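Local coordinates for protein irisin (Homo sapiens, PDB 4LSD) that acts as a hormone released by muscle in exercise, probably promoting browning of white fat, and forms dimers through a continuous intersubunit beta-sheet, at residues G33-Q38 with H73-S78; D67-V72 with L90-R95. All coordinates share one frame; numbering follows the deposited sequence.

Contact 1 (G33-Q38 with H73-S78)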
loop_
_atom_site.group_PDB
_atom_site.type_symbol
_atom_site.label_atom_id
_atom_site.label_comp_id
_atom_site.label_asym_id
_atom_site.label_seq_id
_atom_site.Cartn_x
_atom_site.Cartn_y
_atom_site.Cartn_z
ATOM N N GLY A 33 12.015 7.804 -1.672
ATOM C CA GLY A 33 10.761 7.116 -1.452
ATOM C C GLY A 33 10.119 7.425 -0.117
ATOM O O GLY A 33 10.491 8.375 0.573
ATOM N N PHE A 34 9.149 6.604 0.254
ATOM C CA PHE A 34 8.440 6.804 1.501
ATOM C C PHE A 34 7.782 5.525 1.998
ATOM O O PHE A 34 7.518 4.609 1.226
ATOM C CB PHE A 34 7.352 7.838 1.291
ATOM C CG PHE A 34 6.154 7.307 0.547
ATOM C CD1 PHE A 34 5.141 6.627 1.225
ATOM C CD2 PHE A 34 6.040 7.478 -0.829
ATOM C CE1 PHE A 34 4.034 6.129 0.546
ATOM C CE2 PHE A 34 4.934 6.982 -1.523
ATOM C CZ PHE A 34 3.928 6.307 -0.834
ATOM N N ALA A 35 7.502 5.476 3.294
ATOM C CA ALA A 35 6.816 4.334 3.884
ATOM C C ALA A 35 5.713 4.919 4.745
ATOM O O ALA A 35 5.946 5.838 5.529
ATOM C CB ALA A 35 7.763 3.508 4.727
ATOM N N ILE A 36 4.500 4.408 4.582
ATOM C CA ILE A 36 3.361 4.889 5.365
ATOM C C ILE A 36 2.739 3.740 6.167
ATOM O O ILE A 36 2.730 2.591 5.716
ATOM C CB ILE A 36 2.268 5.524 4.455
ATOM C CG1 ILE A 36 2.591 6.994 4.186
ATOM C CG2 ILE A 36 0.902 5.428 5.110
ATOM C CD1 ILE A 36 1.491 7.732 3.434
ATOM N N SER A 37 2.244 4.060 7.365
ATOM C CA SER A 37 1.583 3.089 8.244
ATOM C C SER A 37 0.192 3.609 8.459
ATOM O O SER A 37 -0.007 4.804 8.674
ATOM C CB SER A 37 2.227 2.999 9.628
ATOM O OG SER A 37 3.575 2.596 9.559
ATOM N N GLN A 38 -0.769 2.703 8.427
ATOM C CA GLN A 38 -2.154 3.076 8.626
ATOM C C GLN A 38 -2.840 2.090 9.549
ATOM O O GLN A 38 -2.712 0.878 9.387
ATOM C CB GLN A 38 -2.888 3.095 7.287
ATOM C CG GLN A 38 -4.404 3.192 7.415
ATOM C CD GLN A 38 -5.124 2.769 6.147
ATOM O OE1 GLN A 38 -4.864 3.292 5.057
ATOM N NE2 GLN A 38 -6.039 1.816 6.281
ATOM N N HIS A 73 1.237 7.414 9.835
ATOM C CA HIS A 73 2.578 7.938 10.083
ATOM C C HIS A 73 3.331 7.827 8.775
ATOM O O HIS A 73 3.212 6.831 8.066
ATOM C CB HIS A 73 3.338 7.131 11.140
ATOM C CG HIS A 73 2.806 7.291 12.529
ATOM N ND1 HIS A 73 3.375 8.129 13.458
ATOM C CD2 HIS A 73 1.735 6.722 13.131
ATOM C CE1 HIS A 73 2.675 8.075 14.581
ATOM N NE2 HIS A 73 1.678 7.231 14.405
ATOM N N VAL A 74 4.107 8.850 8.451
ATOM C CA VAL A 74 4.878 8.830 7.223
ATOM C C VAL A 74 6.350 8.785 7.584
ATOM O O VAL A 74 6.755 9.288 8.625
ATOM C CB VAL A 74 4.609 10.084 6.371
ATOM C CG1 VAL A 74 5.309 9.958 5.023
ATOM C CG2 VAL A 74 3.124 10.273 6.181
ATOM N N GLN A 75 7.147 8.164 6.726
ATOM C CA GLN A 75 8.590 8.058 6.935
ATOM C C GLN A 75 9.253 8.321 5.583
ATOM O O GLN A 75 8.668 8.031 4.543
ATOM C CB GLN A 75 8.951 6.657 7.419
ATOM C CG GLN A 75 10.438 6.377 7.398
ATOM C CD GLN A 75 10.742 4.928 7.685
ATOM O OE1 GLN A 75 11.460 4.607 8.628
ATOM N NE2 GLN A 75 10.188 4.039 6.873
ATOM N N ALA A 76 10.461 8.872 5.577
ATOM C CA ALA A 76 11.130 9.145 4.314
ATOM C C ALA A 76 12.290 8.185 4.093
ATOM O O ALA A 76 13.082 7.932 4.999
ATOM C CB ALA A 76 11.619 10.584 4.280
ATOM N N ILE A 77 12.387 7.660 2.873
ATOM C CA ILE A 77 13.434 6.703 2.525
ATOM C C ILE A 77 14.540 7.366 1.723
ATOM O O ILE A 77 14.275 8.103 0.782
ATOM C CB ILE A 77 12.892 5.547 1.652
ATOM C CG1 ILE A 77 11.568 5.020 2.212
ATOM C CG2 ILE A 77 13.931 4.435 1.564
ATOM C CD1 ILE A 77 11.703 4.210 3.455
ATOM N N SER A 78 15.778 7.077 2.088
ATOM C CA SER A 78 16.939 7.615 1.393
ATOM C C SER A 78 17.667 6.407 0.821
ATOM O O SER A 78 17.285 5.273 1.104
ATOM C CB SER A 78 17.835 8.354 2.384
ATOM O OG SER A 78 19.192 8.269 2.002
#
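Ile36 and Val74 lie side by side on the same face of the sheet, Ile36 CG1 resting 3.9 Å from Val74 CG2. With CG1 of Val74 anti to the backbone N (chi1 -174°), CG2 is the methyl that comes nearer to Ile36, and it also meets Ile36 CD1. Phe34 and Ala76 share this face, and Trp23 of the opposite sheet packs against Phe34, Ile36 and Val74.

The other face carries Ala35, Ser37, His73, Gln75 and Ile77. Here Ile77 folds back over the peptide that joins Gly33 to Phe34, with its CG1 3.5 Å from Phe34 N, while its CD1 reaches the methyl of Ala35, with 4.2 Å between Ile77 CD1 and Ala35 CB.

These are the two central strands of the four-stranded sheet in the fibronectin type III sandwich, the pair called C and F, so one face is buried against the second sheet and the other looks outward. Strand 46-52, which carries Arg47, a residue required for dimerization, flanks 33-38 on its other side.

The strands run antiparallel, and three hydrogen-bonded pairs join them. Gly33 and Ile77 are unequal partners: Ile77 N gives a nearly straight bond to Gly33 O, 3.1 Å and 173°, but the return bond from Gly33 N to Ile77 O is weak. Ala35 exchanges bonds with Gln75, with Gln75 N 2.9 Å from Ala35 O, and Ser37 does so with His73. CA-H groups supplement them: Ile36 CA lies 3.3 Å from His73 O, and Phe34 CA makes a more bent contact of the same kind with Gln75 O.

Contact 2 (D67-V72 with L90-R95)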
loop_
_atom_site.group_PDB
_atom_site.type_symbol
_atom_site.label_atom_id
_atom_site.label_comp_id
_atom_site.label_asym_id
_atom_site.label_seq_id
_atom_site.Cartn_x
_atom_site.Cartn_y
_atom_site.Cartn_z
ATOM N N ASP A 67 -17.116 6.804 8.735
ATOM C CA ASP A 67 -17.286 7.322 10.091
ATOM C C ASP A 67 -16.310 6.673 11.060
ATOM O O ASP A 67 -16.692 6.225 12.144
ATOM C CB ASP A 67 -18.721 7.050 10.533
ATOM C CG ASP A 67 -19.039 7.634 11.888
ATOM O OD1 ASP A 67 -18.761 8.835 12.088
ATOM O OD2 ASP A 67 -19.588 6.897 12.742
ATOM N N THR A 68 -15.043 6.649 10.659
ATOM C CA THR A 68 -13.991 6.021 11.443
ATOM C C THR A 68 -12.725 6.869 11.540
ATOM O O THR A 68 -12.347 7.546 10.584
ATOM C CB THR A 68 -13.634 4.676 10.803
ATOM O OG1 THR A 68 -14.817 3.874 10.723
ATOM C CG2 THR A 68 -12.564 3.955 11.595
ATOM N N GLU A 69 -12.066 6.797 12.696
ATOM C CA GLU A 69 -10.831 7.531 12.961
ATOM C C GLU A 69 -9.577 6.714 12.643
ATOM O O GLU A 69 -9.477 5.540 12.998
ATOM C CB GLU A 69 -10.801 7.966 14.423
ATOM C CG GLU A 69 -11.880 8.972 14.783
ATOM C CD GLU A 69 -11.856 9.353 16.252
ATOM O OE1 GLU A 69 -12.202 8.501 17.105
ATOM O OE2 GLU A 69 -11.481 10.506 16.554
ATOM N N TYR A 70 -8.615 7.352 11.985
ATOM C CA TYR A 70 -7.374 6.694 11.595
ATOM C C TYR A 70 -6.140 7.436 12.060
ATOM O O TYR A 70 -6.184 8.626 12.358
ATOM C CB TYR A 70 -7.306 6.571 10.079
ATOM C CG TYR A 70 -8.217 5.522 9.497
ATOM C CD1 TYR A 70 -7.767 4.217 9.304
ATOM C CD2 TYR A 70 -9.526 5.828 9.135
ATOM C CE1 TYR A 70 -8.594 3.244 8.762
ATOM C CE2 TYR A 70 -10.364 4.861 8.594
ATOM C CZ TYR A 70 -9.889 3.575 8.410
ATOM O OH TYR A 70 -10.711 2.624 7.866
ATOM N N ILE A 71 -5.032 6.717 12.112
ATOM C CA ILE A 71 -3.767 7.296 12.501
ATOM C C ILE A 71 -2.774 6.824 11.462
ATOM O O ILE A 71 -2.598 5.628 11.243
ATOM C CB ILE A 71 -3.325 6.831 13.881
ATOM C CG1 ILE A 71 -4.427 7.124 14.896
ATOM C CG2 ILE A 71 -2.047 7.561 14.279
ATOM C CD1 ILE A 71 -4.080 6.697 16.293
ATOM N N VAL A 72 -2.138 7.789 10.816
ATOM C CA VAL A 72 -1.183 7.530 9.758
ATOM C C VAL A 72 0.158 8.136 10.112
ATOM O O VAL A 72 0.215 9.245 10.632
ATOM C CB VAL A 72 -1.685 8.168 8.440
ATOM C CG1 VAL A 72 -0.523 8.466 7.497
ATOM C CG2 VAL A 72 -2.695 7.251 7.776
ATOM N N LEU A 90 -3.977 12.491 12.381
ATOM C CA LEU A 90 -5.225 11.855 12.767
ATOM C C LEU A 90 -6.378 12.399 11.970
ATOM O O LEU A 90 -6.403 13.571 11.616
ATOM C CB LEU A 90 -5.496 12.072 14.253
ATOM C CG LEU A 90 -4.445 11.472 15.184
ATOM C CD1 LEU A 90 -3.342 12.498 15.417
ATOM C CD2 LEU A 90 -5.095 11.073 16.509
ATOM N N PHE A 91 -7.340 11.548 11.673
ATOM C CA PHE A 91 -8.473 12.010 10.920
ATOM C C PHE A 91 -9.605 11.022 11.037
ATOM O O PHE A 91 -9.438 9.910 11.533
ATOM C CB PHE A 91 -8.072 12.253 9.456
ATOM C CG PHE A 91 -7.614 11.018 8.720
ATOM C CD1 PHE A 91 -8.509 10.290 7.930
ATOM C CD2 PHE A 91 -6.282 10.599 8.789
ATOM C CE1 PHE A 91 -8.086 9.166 7.214
ATOM C CE2 PHE A 91 -5.844 9.472 8.075
ATOM C CZ PHE A 91 -6.750 8.754 7.286
ATOM N N LYS A 92 -10.774 11.449 10.606
ATOM C CA LYS A 92 -11.929 10.604 10.683
ATOM C C LYS A 92 -12.679 10.716 9.381
ATOM O O LYS A 92 -12.848 11.805 8.826
ATOM C CB LYS A 92 -12.809 11.033 11.854
ATOM C CG LYS A 92 -14.110 10.268 11.966
ATOM C CD LYS A 92 -14.882 10.697 13.191
ATOM C CE LYS A 92 -16.273 10.097 13.195
ATOM N NZ LYS A 92 -17.047 10.535 14.391
ATOM N N THR A 93 -13.122 9.576 8.887
ATOM C CA THR A 93 -13.848 9.549 7.641
ATOM C C THR A 93 -15.306 9.958 7.834
ATOM O O THR A 93 -15.900 9.726 8.883
ATOM C CB THR A 93 -13.808 8.144 7.025
ATOM O OG1 THR A 93 -14.212 7.195 8.015
ATOM C CG2 THR A 93 -12.401 7.815 6.532
ATOM N N PRO A 94 -15.880 10.606 6.817
ATOM C CA PRO A 94 -17.263 11.082 6.775
ATOM C C PRO A 94 -18.182 9.871 6.798
ATOM O O PRO A 94 -17.718 8.743 6.705
ATOM C CB PRO A 94 -17.345 11.806 5.430
ATOM C CG PRO A 94 -15.970 12.320 5.223
ATOM C CD PRO A 94 -15.063 11.240 5.765
ATOM N N ARG A 95 -19.483 10.119 6.884
ATOM C CA ARG A 95 -20.488 9.050 6.905
ATOM C C ARG A 95 -20.796 8.561 5.485
ATOM O O ARG A 95 -20.620 9.308 4.521
ATOM C CB ARG A 95 -21.788 9.579 7.495
ATOM C CG ARG A 95 -21.632 10.500 8.685
ATOM C CD ARG A 95 -21.729 9.712 9.966
ATOM N NE ARG A 95 -22.942 8.900 9.989
ATOM C CZ ARG A 95 -23.211 7.984 10.915
ATOM N NH1 ARG A 95 -22.350 7.764 11.898
ATOM N NH2 ARG A 95 -24.338 7.284 10.856
#
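The tyrosine corner at the start of strand F meets the last strand, G, where Tyr70 and Phe91 pair across the hairpin of the fibronectin type III domain. Their rings are nearly parallel, with planes at 21°, but slid apart so that they barely overlap. The closer fit is a CH-pi contact: Tyr70 CB sits over one face of the Phe91 ring, displaced toward its rim and 3.6 Å from Phe91 CZ. Val72 CG2 meets that ring at its edge, 3.9 Å from Phe91 CE2. Phe91 turns CG between its backbone N and carbonyl carbon (chi1 63°), which swings the ring under the neighbouring strand. With an alanine here, Tyr70 CB would probably lose that aromatic face and Val72 CG2 its neighbour at the edge, opening a gap beside Leu61 and Leu64. Backbone bonds join the same pair, with Tyr70 N 2.7 Å from Phe91 O.

Beyond the paired strands, Thr93 takes over with its hydroxyl: Thr93 OG1 accepts the N-H of Thr68 at 2.8 Å from Thr68 N, and also bonds Glu65 O. Thr93 N returns a bond to Thr68 O, and Asp67 N binds Pro94 O.

On the other side of the sheet, Asp67 splits its carboxylate between two cations. OD1 of Asp67 lies 3.3 Å from Lys92 NZ at the end of a fully extended chain, and OD2 of Asp67 lies 3.0 Å from Arg95 NH1, with carboxylate and guanidinium planes 65° apart. The Tyr70 hydroxyl bonds Glu65 N, the link back into the preceding loop that defines the tyrosine corner of immunoglobulin-like sandwiches.

From the N terminus the chain passes through strands 9-12 and 19-24 of the other sheet before reaching 33-38, then strands 46-52 and 58-61. Residues 67-72 lead into strand 69-78, and 73-78, continuing it, pairs antiparallel with 33-38 and closes the 34-residue loop of contact 1. Contact 2 closes further along, with 90-95, after 17 intervening residues. The four segments therefore alternate, and the contacts cross rather than nest. Both use strand 69-78, contact 1 along its C-terminal half and contact 2 at its start, with centres about 19 Å apart. Between them they fasten strands 31-40 and 89-92 to opposite edges of it, and Val72 packs against Ile36 and Gln38 where they meet.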